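Local coordinates for protein alternansucrase (Leuconostoc mesenteroides, PDB 6HVG) that belongs to glycosyl hydrolase family 70, binds calcium and is built on a circularly permuted barrel of eight parallel strands, with choline-binding-type repeats attached, at residues G526-W529 with G533-A536; P559-G564 with D570-E575; A622-D627 with G663-Y668; D629-A634 with N674-M679. All coordinates share one frame; numbering follows the deposited sequence.

Interaction 1 (G526-W529 with G533-A536); sequences GLQW and GFLA
Gln528 and Phe534 make a buried packing contact between a short, weakly bonded helical turn and the start of the strand that follows it. Residues 526-529 lead into helix 528-531. Residues 533-536 begin strand 534-537. The CA atoms come nearest at Gln528 and Gly533, 4.7 Å apart. Three residues separate the segments, and no hydrogen bond joins them.

The aliphatic part of Gln528 and the ring of Phe534 carry the packing. Gln528 CG lies 3.9 Å from Phe534 CE2. The carbonyl oxygen Leu527 O sits beside the end of the same ring, 4.0 Å from Phe534 CZ. Both approach the ring at a slant. The Gln528 side chain runs extended beyond CG (chi2 -177°), which carries its amide past the ring to Gly533. There Gln528 OE1 comes to 3.9 Å from Gly533 CA. The amide plane and the ring plane differ by 24°.

The amide itself is fixed by other residues. Arg1174 NH1 donates to Gln528 OE1, and Gln528 NE2 donates to Asp525 O. The same Arg1174 nitrogen makes a weak bond to Phe534 O. The backbone of Gly533 adopts angles strongly favouring glycine.

Strand 534-537 lies inside a six-stranded antiparallel sheet, between strands 1166-1175 and 1248-1252. Phe534 meets the ring of Phe576 and touches Val1175 on strand 1166-1175.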
loop_
_atom_site.group_PDB
_atom_site.type_symbol
_atom_site.label_atom_id
_atom_site.label_comp_id
_atom_site.label_asym_id
_atom_site.label_seq_id
_atom_site.Cartn_x
_atom_site.Cartn_y
_atom_site.Cartn_z
ATOM N N GLY A 526 -4.076 3.856 1.954
ATOM C CA GLY A 526 -4.706 2.583 2.270
ATOM C C GLY A 526 -4.207 1.508 1.327
ATOM O O GLY A 526 -3.065 1.590 0.820
ATOM N N LEU A 527 -5.068 0.528 1.041
ATOM C CA LEU A 527 -4.680 -0.580 0.170
ATOM C C LEU A 527 -4.379 -0.142 -1.251
ATOM O O LEU A 527 -3.812 -0.903 -2.044
ATOM C CB LEU A 527 -5.759 -1.629 0.144
ATOM C CG LEU A 527 -6.079 -2.316 1.478
ATOM C CD1 LEU A 527 -7.155 -3.359 1.205
ATOM C CD2 LEU A 527 -4.868 -2.963 2.122
ATOM N N GLN A 528 -4.715 1.104 -1.568
ATOM C CA GLN A 528 -4.321 1.692 -2.833
ATOM C C GLN A 528 -2.812 1.739 -2.956
ATOM O O GLN A 528 -2.265 1.773 -4.060
ATOM C CB GLN A 528 -4.904 3.082 -2.977
ATOM C CG GLN A 528 -6.420 3.100 -3.065
ATOM C CD GLN A 528 -6.979 4.476 -3.273
ATOM O OE1 GLN A 528 -7.695 4.726 -4.215
ATOM N NE2 GLN A 528 -6.617 5.381 -2.421
ATOM N N TRP A 529 -2.145 1.715 -1.815
ATOM C CA TRP A 529 -0.693 1.665 -1.745
ATOM C C TRP A 529 -0.077 0.578 -2.624
ATOM O O TRP A 529 1.036 0.750 -3.111
ATOM C CB TRP A 529 -0.271 1.439 -0.285
ATOM C CG TRP A 529 1.176 1.250 -0.066
ATOM C CD1 TRP A 529 1.836 0.064 0.126
ATOM C CD2 TRP A 529 2.162 2.278 0.015
ATOM N NE1 TRP A 529 3.188 0.296 0.307
ATOM C CE2 TRP A 529 3.414 1.646 0.244
ATOM C CE3 TRP A 529 2.116 3.666 -0.104
ATOM C CZ2 TRP A 529 4.610 2.367 0.361
ATOM C CZ3 TRP A 529 3.309 4.386 0.005
ATOM C CH2 TRP A 529 4.539 3.734 0.234
ATOM N N GLY A 533 -4.546 2.428 -7.172
ATOM C CA GLY A 533 -5.958 2.847 -7.138
ATOM C C GLY A 533 -6.906 1.871 -7.810
ATOM O O GLY A 533 -6.488 1.047 -8.602
ATOM N N PHE A 534 -8.191 1.979 -7.504
ATOM C CA PHE A 534 -9.176 1.028 -7.996
ATOM C C PHE A 534 -10.316 1.659 -8.769
ATOM O O PHE A 534 -10.703 2.806 -8.498
ATOM C CB PHE A 534 -9.814 0.286 -6.832
ATOM C CG PHE A 534 -8.840 -0.364 -5.919
ATOM C CD1 PHE A 534 -8.144 -1.495 -6.309
ATOM C CD2 PHE A 534 -8.632 0.140 -4.667
ATOM C CE1 PHE A 534 -7.238 -2.094 -5.468
ATOM C CE2 PHE A 534 -7.741 -0.468 -3.812
ATOM C CZ PHE A 534 -7.052 -1.590 -4.213
ATOM N N LEU A 535 -10.889 0.848 -9.663
ATOM C CA LEU A 535 -12.089 1.163 -10.408
ATOM C C LEU A 535 -13.174 0.154 -10.065
ATOM O O LEU A 535 -12.935 -1.037 -10.123
ATOM C CB LEU A 535 -11.824 1.057 -11.894
ATOM C CG LEU A 535 -10.804 2.030 -12.474
ATOM C CD1 LEU A 535 -10.591 1.741 -13.957
ATOM C CD2 LEU A 535 -11.276 3.446 -12.261
ATOM N N ALA A 536 -14.361 0.628 -9.689
ATOM C CA ALA A 536 -15.482 -0.266 -9.450
ATOM C C ALA A 536 -16.346 -0.324 -10.710
ATOM O O ALA A 536 -16.745 0.707 -11.232
ATOM C CB ALA A 536 -16.300 0.207 -8.275
#

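Interaction 2 (P559-G564 with D570-E575). With CA (calcium ion), chain C.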
loop_
_atom_site.group_PDB
_atom_site.type_symbol
_atom_site.label_atom_id
_atom_site.label_comp_id
_atom_site.label_asym_id
_atom_site.label_seq_id
_atom_site.Cartn_x
_atom_site.Cartn_y
_atom_site.Cartn_z
ATOM N N PRO A 559 -16.954 -9.951 7.514
ATOM C CA PRO A 559 -17.744 -10.534 8.611
ATOM C C PRO A 559 -18.586 -9.511 9.387
ATOM O O PRO A 559 -19.799 -9.691 9.516
ATOM C CB PRO A 559 -16.686 -11.197 9.477
ATOM C CG PRO A 559 -15.628 -11.595 8.486
ATOM C CD PRO A 559 -15.608 -10.544 7.442
ATOM N N ILE A 560 -17.967 -8.422 9.830
ATOM C CA ILE A 560 -18.679 -7.433 10.627
ATOM C C ILE A 560 -19.677 -6.629 9.792
ATOM O O ILE A 560 -20.476 -5.899 10.344
ATOM C CB ILE A 560 -17.734 -6.472 11.395
ATOM C CG1 ILE A 560 -16.915 -5.582 10.441
ATOM C CG2 ILE A 560 -16.806 -7.249 12.321
ATOM C CD1 ILE A 560 -16.169 -4.464 11.139
ATOM N N ASN A 561 -19.635 -6.748 8.471
ATOM C CA ASN A 561 -20.589 -6.044 7.613
ATOM C C ASN A 561 -21.254 -6.965 6.641
ATOM O O ASN A 561 -21.565 -6.563 5.519
ATOM C CB ASN A 561 -19.894 -4.924 6.822
ATOM C CG ASN A 561 -20.880 -4.043 6.082
ATOM O OD1 ASN A 561 -21.918 -3.697 6.612
ATOM N ND2 ASN A 561 -20.559 -3.690 4.850
ATOM N N ILE A 562 -21.461 -8.207 7.050
ATOM C CA ILE A 562 -21.972 -9.217 6.124
ATOM C C ILE A 562 -23.345 -8.803 5.581
ATOM O O ILE A 562 -23.673 -9.130 4.431
ATOM C CB ILE A 562 -22.011 -10.615 6.770
ATOM C CG1 ILE A 562 -22.312 -11.681 5.716
ATOM C CG2 ILE A 562 -23.021 -10.642 7.905
ATOM C CD1 ILE A 562 -22.107 -13.102 6.195
ATOM N N ASP A 563 -24.120 -8.049 6.366
ATOM C CA ASP A 563 -25.470 -7.620 5.941
ATOM C C ASP A 563 -25.560 -6.170 5.414
ATOM O O ASP A 563 -26.646 -5.635 5.244
ATOM C CB ASP A 563 -26.487 -7.844 7.077
ATOM C CG ASP A 563 -26.253 -6.937 8.288
ATOM O OD1 ASP A 563 -25.299 -6.132 8.292
ATOM O OD2 ASP A 563 -27.046 -7.026 9.245
ATOM N N GLY A 564 -24.417 -5.546 5.133
ATOM C CA GLY A 564 -24.376 -4.167 4.656
ATOM C C GLY A 564 -24.707 -3.101 5.691
ATOM O O GLY A 564 -24.668 -1.919 5.368
ATOM N N ASP A 570 -16.544 3.223 8.376
ATOM C CA ASP A 570 -15.290 2.520 8.066
ATOM C C ASP A 570 -15.382 1.012 8.304
ATOM O O ASP A 570 -14.486 0.269 7.919
ATOM C CB ASP A 570 -14.117 3.126 8.842
ATOM C CG ASP A 570 -13.462 4.294 8.106
ATOM O OD1 ASP A 570 -13.769 4.531 6.916
ATOM O OD2 ASP A 570 -12.626 4.978 8.724
ATOM N N GLY A 571 -16.471 0.564 8.930
ATOM C CA GLY A 571 -16.766 -0.852 9.072
ATOM C C GLY A 571 -17.189 -1.550 7.795
ATOM O O GLY A 571 -17.378 -2.754 7.773
ATOM N N LYS A 572 -17.387 -0.803 6.726
ATOM C CA LYS A 572 -17.562 -1.425 5.427
ATOM C C LYS A 572 -16.229 -2.002 5.034
ATOM O O LYS A 572 -15.189 -1.351 5.196
ATOM C CB LYS A 572 -18.002 -0.409 4.368
ATOM C CG LYS A 572 -18.383 -1.044 3.042
ATOM C CD LYS A 572 -18.541 0.001 1.940
ATOM C CE LYS A 572 -19.188 -0.602 0.711
ATOM N NZ LYS A 572 -19.233 0.396 -0.360
ATOM N N GLY A 573 -16.262 -3.207 4.490
ATOM C CA GLY A 573 -15.043 -3.908 4.145
ATOM C C GLY A 573 -14.305 -3.293 2.983
ATOM O O GLY A 573 -14.924 -2.730 2.075
ATOM N N SER A 574 -12.981 -3.406 3.007
ATOM C CA SER A 574 -12.148 -3.003 1.902
ATOM C C SER A 574 -12.181 -4.129 0.885
ATOM O O SER A 574 -11.355 -5.020 0.939
ATOM C CB SER A 574 -10.721 -2.771 2.395
ATOM O OG SER A 574 -10.732 -1.965 3.571
ATOM N N GLU A 575 -13.151 -4.074 -0.025
ATOM C CA GLU A 575 -13.395 -5.116 -1.000
ATOM C C GLU A 575 -12.280 -5.203 -2.007
ATOM O O GLU A 575 -11.985 -6.286 -2.529
ATOM C CB GLU A 575 -14.711 -4.839 -1.725
ATOM C CG GLU A 575 -15.183 -5.923 -2.708
ATOM C CD GLU A 575 -15.426 -7.284 -2.084
ATOM O OE1 GLU A 575 -16.447 -7.440 -1.356
ATOM O OE2 GLU A 575 -14.587 -8.188 -2.347
HETATM CA CA CA C . -12.623 -8.326 -2.965
HETATM O O HOH W 1 -13.233 -10.400 -3.937
#
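The two runs pass closest at Asn561 and Lys572, whose CA atoms are 5.9 Å apart, where the type I turn from Asn561 to Gly564 begins. Asn561 points its side chain across the gap. Its CB lies 3.5 Å from Gly571 O. Its ND2 lies 3.8 Å from Lys572 CA and crosses the lysine chain at a slant near its CG. CG of Asn561 stands anti to the backbone N (chi1 -171°), which brings ND2 up to Lys572. Ile560 adds its CG1 branch, 3.9 Å from Gly571 O.

Both runs belong to the long loop between strands 534-537 and 580-582 of the six-stranded antiparallel sheet. Within that loop the Asn561 amide is tied down by neighbours. ND2 donates to Gly556 O and Asp567 OD1, while OD1 accepts from Lys566 N. Gly571 O accepts a bond from Gln558 NE2. The Lys572 amine reaches Arg1178 O.

Further along, Glu575 binds the calcium ion twice, through Glu575 O at 2.2 Å and Glu575 OE2 at 2.1 Å. Its chain bends at chi2 (60°), bringing the carboxylate round to the same ion as its own carbonyl. Water 1, Asp581, Asn625 and Asp1159 complete the site.

Interaction 3 (A622-D627 with G663-Y668). With CA (calcium ion), chain C.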
loop_
_atom_site.group_PDB
_atom_site.type_symbol
_atom_site.label_atom_id
_atom_site.label_comp_id
_atom_site.label_asym_id
_atom_site.label_seq_id
_atom_site.Cartn_x
_atom_site.Cartn_y
_atom_site.Cartn_z
ATOM N N ALA A 622 -7.390 -13.552 2.729
ATOM C CA ALA A 622 -7.989 -12.226 2.548
ATOM C C ALA A 622 -9.449 -12.185 2.948
ATOM O O ALA A 622 -10.297 -11.718 2.191
ATOM C CB ALA A 622 -7.829 -11.786 1.096
ATOM N N VAL A 623 -9.738 -12.683 4.140
ATOM C CA VAL A 623 -11.109 -12.814 4.625
ATOM C C VAL A 623 -11.870 -11.488 4.613
ATOM O O VAL A 623 -13.029 -11.432 4.214
ATOM C CB VAL A 623 -11.108 -13.404 6.051
ATOM C CG1 VAL A 623 -12.484 -13.329 6.717
ATOM C CG2 VAL A 623 -10.637 -14.852 6.014
ATOM N N ASP A 624 -11.215 -10.425 5.065
ATOM C CA ASP A 624 -11.855 -9.132 5.183
ATOM C C ASP A 624 -12.038 -8.404 3.849
ATOM O O ASP A 624 -12.709 -7.374 3.789
ATOM C CB ASP A 624 -11.075 -8.287 6.176
ATOM C CG ASP A 624 -11.152 -8.838 7.615
ATOM O OD1 ASP A 624 -12.088 -9.622 7.917
ATOM O OD2 ASP A 624 -10.288 -8.460 8.449
ATOM N N ASN A 625 -11.461 -8.946 2.773
ATOM C CA ASN A 625 -11.534 -8.333 1.450
ATOM C C ASN A 625 -12.513 -9.028 0.483
ATOM O O ASN A 625 -12.486 -8.743 -0.720
ATOM C CB ASN A 625 -10.154 -8.344 0.831
ATOM C CG ASN A 625 -9.098 -7.962 1.812
ATOM O OD1 ASN A 625 -8.566 -8.818 2.515
ATOM N ND2 ASN A 625 -8.732 -6.688 1.825
ATOM N N VAL A 626 -13.353 -9.922 1.010
ATOM C CA VAL A 626 -14.323 -10.685 0.242
ATOM C C VAL A 626 -15.661 -10.795 0.989
ATOM O O VAL A 626 -15.797 -10.320 2.114
ATOM C CB VAL A 626 -13.817 -12.109 -0.061
ATOM C CG1 VAL A 626 -12.483 -12.060 -0.792
ATOM C CG2 VAL A 626 -13.730 -12.962 1.203
ATOM N N ASP A 627 -16.656 -11.383 0.329
ATOM C CA ASP A 627 -17.994 -11.585 0.913
ATOM C C ASP A 627 -17.950 -12.731 1.920
ATOM O O ASP A 627 -17.588 -13.866 1.591
ATOM C CB ASP A 627 -19.035 -11.871 -0.183
ATOM C CG ASP A 627 -20.473 -11.781 0.319
ATOM O OD1 ASP A 627 -20.815 -12.366 1.367
ATOM O OD2 ASP A 627 -21.283 -11.144 -0.360
ATOM N N GLY A 663 -9.978 -6.874 14.286
ATOM C CA GLY A 663 -9.970 -7.158 15.705
ATOM C C GLY A 663 -11.285 -7.692 16.228
ATOM O O GLY A 663 -11.306 -8.221 17.333
ATOM N N LYS A 664 -12.372 -7.557 15.461
ATOM C CA LYS A 664 -13.662 -8.107 15.849
ATOM C C LYS A 664 -14.027 -9.431 15.124
ATOM O O LYS A 664 -15.117 -9.969 15.344
ATOM C CB LYS A 664 -14.760 -7.079 15.603
ATOM C CG LYS A 664 -14.886 -5.996 16.660
ATOM C CD LYS A 664 -15.944 -4.946 16.282
ATOM C CE LYS A 664 -17.317 -5.586 16.013
ATOM N NZ LYS A 664 -18.458 -4.647 15.783
ATOM N N ASP A 665 -13.130 -9.949 14.287
ATOM C CA ASP A 665 -13.363 -11.204 13.584
ATOM C C ASP A 665 -13.392 -12.445 14.521
ATOM O O ASP A 665 -14.202 -13.341 14.345
ATOM C CB ASP A 665 -12.294 -11.418 12.493
ATOM C CG ASP A 665 -12.554 -10.614 11.217
ATOM O OD1 ASP A 665 -13.622 -9.991 11.126
ATOM O OD2 ASP A 665 -11.682 -10.635 10.298
ATOM N N PRO A 666 -12.495 -12.513 15.505
ATOM C CA PRO A 666 -12.553 -13.640 16.429
ATOM C C PRO A 666 -13.932 -13.923 16.982
ATOM O O PRO A 666 -14.345 -15.057 17.006
ATOM C CB PRO A 666 -11.622 -13.201 17.552
ATOM C CG PRO A 666 -10.573 -12.443 16.835
ATOM C CD PRO A 666 -11.321 -11.672 15.767
ATOM N N GLN A 667 -14.642 -12.886 17.399
ATOM C CA GLN A 667 -15.944 -13.035 18.043
ATOM C C GLN A 667 -17.013 -13.394 17.023
ATOM O O GLN A 667 -17.907 -14.177 17.331
ATOM C CB GLN A 667 -16.340 -11.751 18.786
ATOM C CG GLN A 667 -15.511 -11.422 20.028
ATOM C CD GLN A 667 -14.053 -11.011 19.732
ATOM O OE1 GLN A 667 -13.750 -10.416 18.687
ATOM N NE2 GLN A 667 -13.140 -11.391 20.627
ATOM N N TYR A 668 -16.917 -12.839 15.810
ATOM C CA TYR A 668 -17.775 -13.276 14.710
ATOM C C TYR A 668 -17.603 -14.774 14.463
ATOM O O TYR A 668 -18.570 -15.516 14.459
ATOM C CB TYR A 668 -17.453 -12.525 13.418
ATOM C CG TYR A 668 -18.279 -12.991 12.239
ATOM C CD1 TYR A 668 -17.864 -14.059 11.448
ATOM C CD2 TYR A 668 -19.471 -12.372 11.921
ATOM C CE1 TYR A 668 -18.633 -14.503 10.388
ATOM C CE2 TYR A 668 -20.234 -12.798 10.858
ATOM C CZ TYR A 668 -19.826 -13.858 10.088
ATOM O OH TYR A 668 -20.624 -14.264 9.043
HETATM CA CA CA C . -12.623 -8.326 -2.965
HETATM O O HOH W 1 -13.233 -10.400 -3.937
#
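Asp624 and Asp665 bring their carboxylates together from opposite directions, and this pair makes the contact. The carboxylate planes are turned 62° apart, so the groups do not lie flat on each other. Asp665 presents OD2 to Asp624. Asp624 OD1 is 2.6 Å from Asp665 OD2, and Asp624 OD2 is 3.2 Å from the same oxygen. The latter two are both acceptors and are not bonded.

The backbones stay well apart, with Asp624 CA 8.8 Å from Asp665 CA. Asp665 CB points at the other segment from the first turn of helix 665-671. Asp624 sits in a short 3-10 turn between strand 617-620 and helix 629-642. Its CG lies anti to the carbonyl carbon (chi1 -67°), and this brings the group up to the aspartate. Asn662 N donates to Asp624 OD2, which helps fix the rotation of that carboxylate. Pro559 touches both acids.

The next residue, Asn625, turns its carbonyl the other way and binds the calcium ion through Asn625 O at 2.3 Å. Its ND2 donates to Ser574 O. Asp627 caps the backbone N of Asp629.

Two charged carboxylates facing each other would repel. One of the pair therefore may hold a proton, with its pKa probably raised. The model does not settle which, and the exact distance is uncertain at this resolution.

Interaction 4 (D629-A634 with N674-M679)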
loop_
_atom_site.group_PDB
_atom_site.type_symbol
_atom_site.label_atom_id
_atom_site.label_comp_id
_atom_site.label_asym_id
_atom_site.label_seq_id
_atom_site.Cartn_x
_atom_site.Cartn_y
_atom_site.Cartn_z
ATOM N N ASP A 629 -19.964 -14.673 3.186
ATOM C CA ASP A 629 -20.685 -15.904 2.855
ATOM C C ASP A 629 -19.757 -17.067 2.552
ATOM O O ASP A 629 -20.099 -18.214 2.815
ATOM C CB ASP A 629 -21.576 -15.694 1.632
ATOM C CG ASP A 629 -22.834 -14.881 1.927
ATOM O OD1 ASP A 629 -23.248 -14.779 3.111
ATOM O OD2 ASP A 629 -23.418 -14.371 0.940
ATOM N N LEU A 630 -18.586 -16.778 2.001
ATOM C CA LEU A 630 -17.644 -17.820 1.656
ATOM C C LEU A 630 -17.229 -18.655 2.852
ATOM O O LEU A 630 -16.874 -19.824 2.693
ATOM C CB LEU A 630 -16.401 -17.242 0.963
ATOM C CG LEU A 630 -16.591 -16.625 -0.421
ATOM C CD1 LEU A 630 -15.242 -16.243 -1.010
ATOM C CD2 LEU A 630 -17.334 -17.566 -1.357
ATOM N N LEU A 631 -17.237 -18.067 4.041
ATOM C CA LEU A 631 -16.866 -18.807 5.232
ATOM C C LEU A 631 -17.914 -19.870 5.536
ATOM O O LEU A 631 -17.567 -21.016 5.885
ATOM C CB LEU A 631 -16.692 -17.875 6.436
ATOM C CG LEU A 631 -15.699 -16.722 6.314
ATOM C CD1 LEU A 631 -15.512 -16.036 7.647
ATOM C CD2 LEU A 631 -14.359 -17.188 5.800
ATOM N N LYS A 632 -19.184 -19.483 5.404
ATOM C CA LYS A 632 -20.318 -20.388 5.619
ATOM C C LYS A 632 -20.355 -21.486 4.567
ATOM O O LYS A 632 -20.582 -22.653 4.897
ATOM C CB LYS A 632 -21.625 -19.611 5.568
ATOM C CG LYS A 632 -22.797 -20.340 6.170
ATOM C CD LYS A 632 -24.112 -19.882 5.574
ATOM C CE LYS A 632 -25.301 -20.363 6.404
ATOM N NZ LYS A 632 -25.365 -21.849 6.560
ATOM N N ILE A 633 -20.105 -21.117 3.312
ATOM C CA ILE A 633 -20.067 -22.084 2.219
ATOM C C ILE A 633 -18.999 -23.134 2.465
ATOM O O ILE A 633 -19.243 -24.332 2.328
ATOM C CB ILE A 633 -19.829 -21.398 0.859
ATOM C CG1 ILE A 633 -21.043 -20.540 0.485
ATOM C CG2 ILE A 633 -19.558 -22.421 -0.243
ATOM C CD1 ILE A 633 -20.708 -19.418 -0.478
ATOM N N ALA A 634 -17.813 -22.675 2.825
ATOM C CA ALA A 634 -16.708 -23.564 3.163
ATOM C C ALA A 634 -17.027 -24.421 4.396
ATOM O O ALA A 634 -16.805 -25.629 4.394
ATOM C CB ALA A 634 -15.459 -22.743 3.422
ATOM N N ASN A 674 -17.036 -21.464 14.708
ATOM C CA ASN A 674 -15.641 -21.801 14.478
ATOM C C ASN A 674 -15.393 -22.866 13.399
ATOM O O ASN A 674 -14.669 -23.819 13.629
ATOM C CB ASN A 674 -15.011 -22.222 15.806
ATOM C CG ASN A 674 -14.984 -21.090 16.807
ATOM O OD1 ASN A 674 -14.263 -20.111 16.643
ATOM N ND2 ASN A 674 -15.745 -21.228 17.858
ATOM N N ALA A 675 -15.996 -22.706 12.226
ATOM C CA ALA A 675 -15.772 -23.628 11.092
ATOM C C ALA A 675 -14.325 -23.622 10.597
ATOM O O ALA A 675 -13.829 -24.619 10.095
ATOM C CB ALA A 675 -16.721 -23.300 9.950
ATOM N N GLN A 676 -13.662 -22.483 10.730
ATOM C CA GLN A 676 -12.216 -22.372 10.515
ATOM C C GLN A 676 -11.646 -21.605 11.705
ATOM O O GLN A 676 -12.335 -20.765 12.287
ATOM C CB GLN A 676 -11.893 -21.601 9.233
ATOM C CG GLN A 676 -12.522 -22.147 7.959
ATOM C CD GLN A 676 -13.934 -21.630 7.714
ATOM O OE1 GLN A 676 -14.326 -20.589 8.247
ATOM N NE2 GLN A 676 -14.734 -22.407 6.976
ATOM N N LEU A 677 -10.399 -21.886 12.065
ATOM C CA LEU A 677 -9.782 -21.228 13.207
ATOM C C LEU A 677 -9.442 -19.773 12.924
ATOM O O LEU A 677 -8.792 -19.472 11.934
ATOM C CB LEU A 677 -8.509 -21.956 13.636
ATOM C CG LEU A 677 -8.684 -23.381 14.142
ATOM C CD1 LEU A 677 -7.298 -23.951 14.401
ATOM C CD2 LEU A 677 -9.553 -23.435 15.388
ATOM N N THR A 678 -9.878 -18.876 13.807
ATOM C CA THR A 678 -9.413 -17.486 13.757
ATOM C C THR A 678 -7.942 -17.384 14.125
ATOM O O THR A 678 -7.436 -18.184 14.902
ATOM C CB THR A 678 -10.189 -16.564 14.718
ATOM O OG1 THR A 678 -9.706 -15.225 14.578
ATOM C CG2 THR A 678 -10.009 -17.004 16.179
ATOM N N MET A 679 -7.270 -16.375 13.588
ATOM C CA MET A 679 -5.961 -15.999 14.100
ATOM C C MET A 679 -6.168 -15.274 15.413
ATOM O O MET A 679 -7.277 -14.813 15.725
ATOM C CB MET A 679 -5.216 -15.094 13.127
ATOM C CG MET A 679 -5.457 -13.596 13.332
ATOM S SD MET A 679 -4.917 -12.512 12.018
ATOM C CE MET A 679 -3.392 -13.187 11.455
HETATM O O HOH W 2 -14.069 -25.221 6.528
#
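Gln676 reaches across to one side of helix 629-642 and meets Leu631 and Ala634, one turn apart. This is the tight part of the contact. Gln676 NE2 donates a weak hydrogen bond to the backbone oxygen Leu631 O, at 3.3 Å with an N-H...O angle of 158°. The same nitrogen packs 3.6 Å from Ala634 CB, the one side-chain carbon of that residue. On the other side of the amide, Gln676 OE1 lies 4.0 Å from Leu631 CB and slightly farther from the CD2 branch. The amide thus rests along the helix surface, with NE2 between Leu631 O and Ala634 CB, and OE1 against the Leu631 side chain. A bend at chi2 (86°) in the Gln676 chain turns the amide to reach them.

The looser part is bridged by water. Gln676 NE2 also donates to water 2, at 2.9 Å. That water gives a long, weak bond to Ala634 O, 3.5 Å away. NE2 thus has two acceptors, Leu631 O and water 2. Even at their nearest CA atoms, Leu631 and Ala675, the backbones are 7.7 Å apart, so side chain and water span the gap.

Helix 629-642 follows barrel strand 617-620, and the loop carrying Gln676 runs from helix 665-671 into barrel strand 678-679. Leu631 and Gln676 both touch Leu658 on strand 657-658. Ile633 packs on Leu594 of helix 587-601, and Ala634 also touches Leu597 there. Backbone bonds join Leu677 to Leu658 and Thr678 to Tyr746, linking this loop and strand to strands on either side.

Interactions 1 and 4 are buried, while interactions 2 and 3 are partly buried. Interaction 1 packs a helical turn on the start of a strand of the antiparallel sheet. Interactions 3 and 4 belong to the barrel, joining the regions that follow strand 617-620 to helix 665-671 and its exit. Interactions 2 and 3 share the calcium ion and water 1. Leu527 of interaction 1 packs on both Ser574 and Asn625. Interactions 3 and 4 touch through Pro666 and Thr678. The chemistry differs: ring and aliphatic packing in 1, amide against backbone in 2, paired acids in 3, and a weak direct amide bond plus a water bridge in 4.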